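Local coordinates for venom allergen-like (VAL) 4 protein (Schistosoma mansoni, PDB 4P27) that binds lipids as a probably secreted SCP/TAPS protein of the CAP superfamily, although it lacks the prototypical CAP motifs, at residues 9-14 and 123-128; 13-18 and 136-141. All blocks are in the same frame, centred on the assembly; numbering follows the deposited sequence.

Contact 1: 9-14 and 123-128; sequences RAIYNF and IGCGYE
Ile11 and Tyr12 of helix 6-22 face Ile123, Cys125 and Tyr127 of strand 122-130 across an axis-to-axis gap of 8.9 Å, the two segments running roughly antiparallel at 140°, with the CA of Ile11 and the CA of Cys125 7.5 Å apart. The strand alternates in the usual way: the side chains of Ile123, Cys125 and Tyr127 point to the helix and supply the surface that it rests on, with glycines at the positions between them. Ile11 divides its two branches between two of them. Its methyl CG2, anti to the backbone N, meets the sulfur SG of Cys125 at 3.5 Å, while CG1 carries CD1 along the strand to a looser contact, 4.2 Å from CD2 of Tyr127. That methyl comes to the tyrosine obliquely.

This is helix-on-sheet packing within the alpha-beta-alpha sandwich of the CAP fold, in which helices lie on both sides of a central sheet. On the face taken up by helix 6-22, helix 84-93 also contributes: its Ile84 touches both Ile11 and Tyr127.

At the next residue, Tyr12, the CA-CB bond points neither at the strand nor away from it, yet the ring swings back to reach it. CE1 of Tyr12 lies 3.9 Å from CG2 of Ile123, and CD1 is equally near, so a single methyl sits beside one ortho-meta side of the ring. The phenol end is held by a different element, since OH donates a hydrogen bond to the backbone oxygen of Leu39. Lys16 adds a cation-pi contact to the same ring. The sulfur that Ile11 meets is not a thiol: Cys125 is joined to Cys138 of the adjacent strand.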
loop_
_atom_site.group_PDB
_atom_site.type_symbol
_atom_site.label_atom_id
_atom_site.label_comp_id
_atom_site.label_asym_id
_atom_site.label_seq_id
_atom_site.Cartn_x
_atom_site.Cartn_y
_atom_site.Cartn_z
ATOM N N ARG A 9 -7.314 -3.559 -11.265
ATOM C CA ARG A 9 -7.353 -4.953 -10.928
ATOM C C ARG A 9 -5.943 -5.487 -10.655
ATOM O O ARG A 9 -5.697 -6.175 -9.683
ATOM C CB ARG A 9 -8.101 -5.811 -11.989
ATOM C CG ARG A 9 -7.940 -7.334 -11.782
ATOM C CD ARG A 9 -8.734 -7.890 -10.591
ATOM N NE ARG A 9 -10.134 -7.433 -10.654
ATOM C CZ ARG A 9 -11.078 -7.564 -9.709
ATOM N NH1 ARG A 9 -10.813 -8.144 -8.550
ATOM N NH2 ARG A 9 -12.297 -7.061 -9.932
ATOM N N ALA A 10 -4.997 -5.122 -11.507
ATOM C CA ALA A 10 -3.643 -5.475 -11.292
ATOM C C ALA A 10 -3.107 -4.946 -9.898
ATOM O O ALA A 10 -2.347 -5.654 -9.210
ATOM C CB ALA A 10 -2.823 -4.883 -12.459
ATOM N N ILE A 11 -3.451 -3.698 -9.532
ATOM C CA ILE A 11 -2.885 -3.111 -8.306
ATOM C C ILE A 11 -3.527 -3.919 -7.131
ATOM O O ILE A 11 -2.864 -4.318 -6.256
ATOM C CB ILE A 11 -3.248 -1.647 -8.219
ATOM C CG1 ILE A 11 -2.391 -0.849 -9.229
ATOM C CG2 ILE A 11 -3.042 -1.119 -6.757
ATOM C CD1 ILE A 11 -2.994 0.522 -9.532
ATOM N N TYR A 12 -4.824 -4.181 -7.187
ATOM C CA TYR A 12 -5.555 -4.968 -6.166
ATOM C C TYR A 12 -4.979 -6.352 -5.977
ATOM O O TYR A 12 -4.637 -6.770 -4.822
ATOM C CB TYR A 12 -7.058 -5.040 -6.558
ATOM C CG TYR A 12 -7.982 -5.605 -5.498
ATOM C CD1 TYR A 12 -7.701 -5.430 -4.097
ATOM C CD2 TYR A 12 -9.131 -6.300 -5.861
ATOM C CE1 TYR A 12 -8.570 -5.915 -3.136
ATOM C CE2 TYR A 12 -10.013 -6.852 -4.879
ATOM C CZ TYR A 12 -9.717 -6.659 -3.530
ATOM O OH TYR A 12 -10.554 -7.170 -2.555
ATOM N N ASN A 13 -4.741 -7.054 -7.094
ATOM C CA ASN A 13 -4.175 -8.419 -6.953
ATOM C C ASN A 13 -2.733 -8.414 -6.450
ATOM O O ASN A 13 -2.274 -9.359 -5.812
ATOM C CB ASN A 13 -4.169 -9.156 -8.315
ATOM C CG ASN A 13 -5.578 -9.543 -8.819
ATOM O OD1 ASN A 13 -5.759 -9.670 -10.033
ATOM N ND2 ASN A 13 -6.561 -9.646 -7.944
ATOM N N PHE A 14 -1.956 -7.441 -6.873
ATOM C CA PHE A 14 -0.571 -7.363 -6.408
ATOM C C PHE A 14 -0.599 -7.184 -4.850
ATOM O O PHE A 14 0.155 -7.830 -4.146
ATOM C CB PHE A 14 0.124 -6.148 -7.072
ATOM C CG PHE A 14 1.609 -6.110 -6.790
ATOM C CD1 PHE A 14 2.101 -5.543 -5.596
ATOM C CD2 PHE A 14 2.524 -6.618 -7.698
ATOM C CE1 PHE A 14 3.443 -5.555 -5.318
ATOM C CE2 PHE A 14 3.909 -6.592 -7.445
ATOM C CZ PHE A 14 4.367 -6.071 -6.254
ATOM N N ILE A 123 -9.146 -0.907 0.500
ATOM C CA ILE A 123 -8.187 -0.250 -0.391
ATOM C C ILE A 123 -8.949 0.341 -1.601
ATOM O O ILE A 123 -9.877 -0.265 -2.110
ATOM C CB ILE A 123 -7.119 -1.245 -0.813
ATOM C CG1 ILE A 123 -6.085 -0.564 -1.741
ATOM C CG2 ILE A 123 -7.758 -2.395 -1.571
ATOM C CD1 ILE A 123 -4.932 -1.491 -2.138
ATOM N N GLY A 124 -8.584 1.503 -2.079
ATOM C CA GLY A 124 -8.935 1.817 -3.461
ATOM C C GLY A 124 -7.910 2.765 -4.083
ATOM O O GLY A 124 -7.435 3.674 -3.407
ATOM N N CYS A 125 -7.613 2.545 -5.370
ATOM C CA CYS A 125 -6.507 3.102 -6.071
ATOM C C CYS A 125 -7.016 3.728 -7.366
ATOM O O CYS A 125 -8.040 3.280 -7.939
ATOM C CB CYS A 125 -5.484 1.976 -6.409
ATOM S SG CYS A 125 -4.849 1.212 -4.856
ATOM N N GLY A 126 -6.260 4.717 -7.847
ATOM C CA GLY A 126 -6.655 5.587 -8.929
ATOM C C GLY A 126 -5.321 6.003 -9.529
ATOM O O GLY A 126 -4.278 6.163 -8.802
ATOM N N TYR A 127 -5.303 6.161 -10.849
ATOM C CA TYR A 127 -4.061 6.595 -11.487
ATOM C C TYR A 127 -4.312 7.427 -12.751
ATOM O O TYR A 127 -5.386 7.350 -13.294
ATOM C CB TYR A 127 -3.157 5.445 -11.763
ATOM C CG TYR A 127 -3.698 4.446 -12.711
ATOM C CD1 TYR A 127 -3.487 4.566 -14.149
ATOM C CD2 TYR A 127 -4.444 3.346 -12.227
ATOM C CE1 TYR A 127 -4.003 3.574 -15.041
ATOM C CE2 TYR A 127 -4.973 2.389 -13.088
ATOM C CZ TYR A 127 -4.774 2.489 -14.492
ATOM O OH TYR A 127 -5.328 1.448 -15.223
ATOM N N GLU A 128 -3.362 8.245 -13.186
ATOM C CA GLU A 128 -3.648 9.067 -14.336
ATOM C C GLU A 128 -2.373 9.139 -15.075
ATOM O O GLU A 128 -1.281 9.179 -14.474
ATOM C CB GLU A 128 -4.158 10.463 -13.902
ATOM C CG GLU A 128 -4.262 11.514 -14.999
ATOM C CD GLU A 128 -5.630 11.441 -15.671
ATOM O OE1 GLU A 128 -6.186 10.345 -15.665
ATOM O OE2 GLU A 128 -6.150 12.461 -16.196
#

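Contact 2: 13-18 and 136-141; sequences NFHKKV and IVCNYA
With CG of His15 anti to its carbonyl carbon (chi1 -79°) and CG of Tyr140 placed likewise (chi1 -57°), the two side chains extend from helix and strand toward each other and meet through one hydrogen bond. NE2 of His15 lies 2.7 Å from OH of Tyr140, with an angle of 155°; either group could be the donor. The hydroxyl sits near the imidazole plane, at the ring's edge, and the ring planes are inclined obliquely, at 49°.

The bond spans the interior of the CAP alpha-beta-alpha sandwich, linking helix 6-22 to strand 133-141 where their CA atoms are too far apart for direct backbone contact: His15 and Cys138, the nearest pair, are 10.5 Å apart by CA. At its other nitrogen, ND1, the imidazole is hydrogen-bonded to the backbone oxygen of Ile11, one helical turn earlier, so bonds at both nitrogens restrain the ring's rotation. Cys138 supplies a looser neighbour, its SG 4.0 Å from CE1 of His15 and oblique to the ring. Met115 and Leu39 also pack against His15, while Trp91 touches Cys138 and Tyr140.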
loop_
_atom_site.group_PDB
_atom_site.type_symbol
_atom_site.label_atom_id
_atom_site.label_comp_id
_atom_site.label_asym_id
_atom_site.label_seq_id
_atom_site.Cartn_x
_atom_site.Cartn_y
_atom_site.Cartn_z
ATOM N N ASN A 13 -4.741 -7.054 -7.094
ATOM C CA ASN A 13 -4.175 -8.419 -6.953
ATOM C C ASN A 13 -2.733 -8.414 -6.450
ATOM O O ASN A 13 -2.274 -9.359 -5.812
ATOM C CB ASN A 13 -4.169 -9.156 -8.315
ATOM C CG ASN A 13 -5.578 -9.543 -8.819
ATOM O OD1 ASN A 13 -5.759 -9.670 -10.033
ATOM N ND2 ASN A 13 -6.561 -9.646 -7.944
ATOM N N PHE A 14 -1.956 -7.441 -6.873
ATOM C CA PHE A 14 -0.571 -7.363 -6.408
ATOM C C PHE A 14 -0.599 -7.184 -4.850
ATOM O O PHE A 14 0.155 -7.830 -4.146
ATOM C CB PHE A 14 0.124 -6.148 -7.072
ATOM C CG PHE A 14 1.609 -6.110 -6.790
ATOM C CD1 PHE A 14 2.101 -5.543 -5.596
ATOM C CD2 PHE A 14 2.524 -6.618 -7.698
ATOM C CE1 PHE A 14 3.443 -5.555 -5.318
ATOM C CE2 PHE A 14 3.909 -6.592 -7.445
ATOM C CZ PHE A 14 4.367 -6.071 -6.254
ATOM N N HIS A 15 -1.500 -6.333 -4.343
ATOM C CA HIS A 15 -1.604 -6.182 -2.869
ATOM C C HIS A 15 -2.077 -7.461 -2.164
ATOM O O HIS A 15 -1.485 -7.881 -1.171
ATOM C CB HIS A 15 -2.592 -5.060 -2.509
ATOM C CG HIS A 15 -2.015 -3.702 -2.633
ATOM N ND1 HIS A 15 -1.936 -3.044 -3.843
ATOM C CD2 HIS A 15 -1.591 -2.811 -1.688
ATOM C CE1 HIS A 15 -1.426 -1.830 -3.651
ATOM N NE2 HIS A 15 -1.243 -1.646 -2.352
ATOM N N LYS A 16 -3.071 -8.154 -2.728
ATOM C CA LYS A 16 -3.451 -9.472 -2.210
ATOM C C LYS A 16 -2.299 -10.437 -2.171
ATOM O O LYS A 16 -2.112 -11.121 -1.191
ATOM C CB LYS A 16 -4.658 -10.061 -2.991
ATOM C CG LYS A 16 -5.855 -9.218 -2.713
ATOM C CD LYS A 16 -7.176 -9.936 -2.965
ATOM C CE LYS A 16 -7.542 -9.835 -4.425
ATOM N NZ LYS A 16 -8.933 -10.395 -4.539
ATOM N N LYS A 17 -1.508 -10.481 -3.236
ATOM C CA LYS A 17 -0.410 -11.408 -3.318
ATOM C C LYS A 17 0.711 -11.070 -2.282
ATOM O O LYS A 17 1.263 -11.971 -1.686
ATOM C CB LYS A 17 0.272 -11.314 -4.692
ATOM C CG LYS A 17 1.133 -12.556 -4.935
ATOM C CD LYS A 17 2.459 -12.199 -5.522
ATOM C CE LYS A 17 3.364 -13.427 -5.583
ATOM N NZ LYS A 17 4.770 -12.916 -5.591
ATOM N N VAL A 18 1.122 -9.786 -2.189
ATOM C CA VAL A 18 2.096 -9.360 -1.138
ATOM C C VAL A 18 1.663 -9.830 0.286
ATOM O O VAL A 18 2.422 -10.385 1.052
ATOM C CB VAL A 18 2.250 -7.849 -1.160
ATOM C CG1 VAL A 18 3.024 -7.279 0.052
ATOM C CG2 VAL A 18 2.973 -7.501 -2.438
ATOM N N ILE A 136 0.227 7.348 -9.667
ATOM C CA ILE A 136 -0.614 6.338 -8.992
ATOM C C ILE A 136 -0.826 6.679 -7.483
ATOM O O ILE A 136 0.164 7.007 -6.787
ATOM C CB ILE A 136 0.078 5.010 -9.089
ATOM C CG1 ILE A 136 0.375 4.723 -10.576
ATOM C CG2 ILE A 136 -0.757 3.910 -8.404
ATOM C CD1 ILE A 136 1.531 3.762 -10.735
ATOM N N VAL A 137 -2.103 6.706 -7.046
ATOM C CA VAL A 137 -2.520 7.023 -5.677
ATOM C C VAL A 137 -3.249 5.771 -5.206
ATOM O O VAL A 137 -4.190 5.381 -5.880
ATOM C CB VAL A 137 -3.475 8.203 -5.636
ATOM C CG1 VAL A 137 -3.935 8.553 -4.197
ATOM C CG2 VAL A 137 -2.802 9.423 -6.314
ATOM N N CYS A 138 -2.780 5.122 -4.118
ATOM C CA CYS A 138 -3.595 4.105 -3.372
ATOM C C CYS A 138 -3.941 4.672 -2.040
ATOM O O CYS A 138 -3.043 5.230 -1.367
ATOM C CB CYS A 138 -2.851 2.794 -3.144
ATOM S SG CYS A 138 -2.783 1.761 -4.632
ATOM N N ASN A 139 -5.235 4.591 -1.726
ATOM C CA ASN A 139 -5.784 4.933 -0.413
ATOM C C ASN A 139 -6.127 3.673 0.314
ATOM O O ASN A 139 -6.568 2.682 -0.299
ATOM C CB ASN A 139 -7.002 5.840 -0.458
ATOM C CG ASN A 139 -6.660 7.210 -0.954
ATOM O OD1 ASN A 139 -5.603 7.708 -0.624
ATOM N ND2 ASN A 139 -7.549 7.829 -1.800
ATOM N N TYR A 140 -5.880 3.704 1.629
ATOM C CA TYR A 140 -6.047 2.536 2.487
ATOM C C TYR A 140 -6.847 3.018 3.774
ATOM O O TYR A 140 -6.616 4.093 4.269
ATOM C CB TYR A 140 -4.708 2.038 2.965
ATOM C CG TYR A 140 -3.739 1.692 1.851
ATOM C CD1 TYR A 140 -2.912 2.695 1.264
ATOM C CD2 TYR A 140 -3.654 0.350 1.344
ATOM C CE1 TYR A 140 -2.007 2.383 0.236
ATOM C CE2 TYR A 140 -2.720 0.034 0.308
ATOM C CZ TYR A 140 -1.950 1.063 -0.254
ATOM O OH TYR A 140 -1.051 0.792 -1.257
ATOM N N ALA A 141 -7.756 2.181 4.282
ATOM C CA ALA A 141 -8.561 2.469 5.505
ATOM C C ALA A 141 -8.577 1.199 6.371
ATOM O O ALA A 141 -8.954 0.154 5.888
ATOM C CB ALA A 141 -9.997 2.811 5.101
#

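How the contacts relate
Contacts 1 and 2 illustrate how one helix can seat itself on two neighbouring strands at once: their centres are 6 Å apart, and both start from helix 6-22. The antiparallel strands 122-130 and 133-141 are tied together between the contacts by the disulfide, SG of Cys125 to SG of Cys138 at 2.1 Å, and by a probable hydrogen bond from N of Val137 to O of Gly126 at 2.8 Å. Ile11 bridges the two sites: its CG2 also lies 3.6 Å from SG of Cys138. Apolar packing in contact 1 thus adjoins a buried polar pair in contact 2.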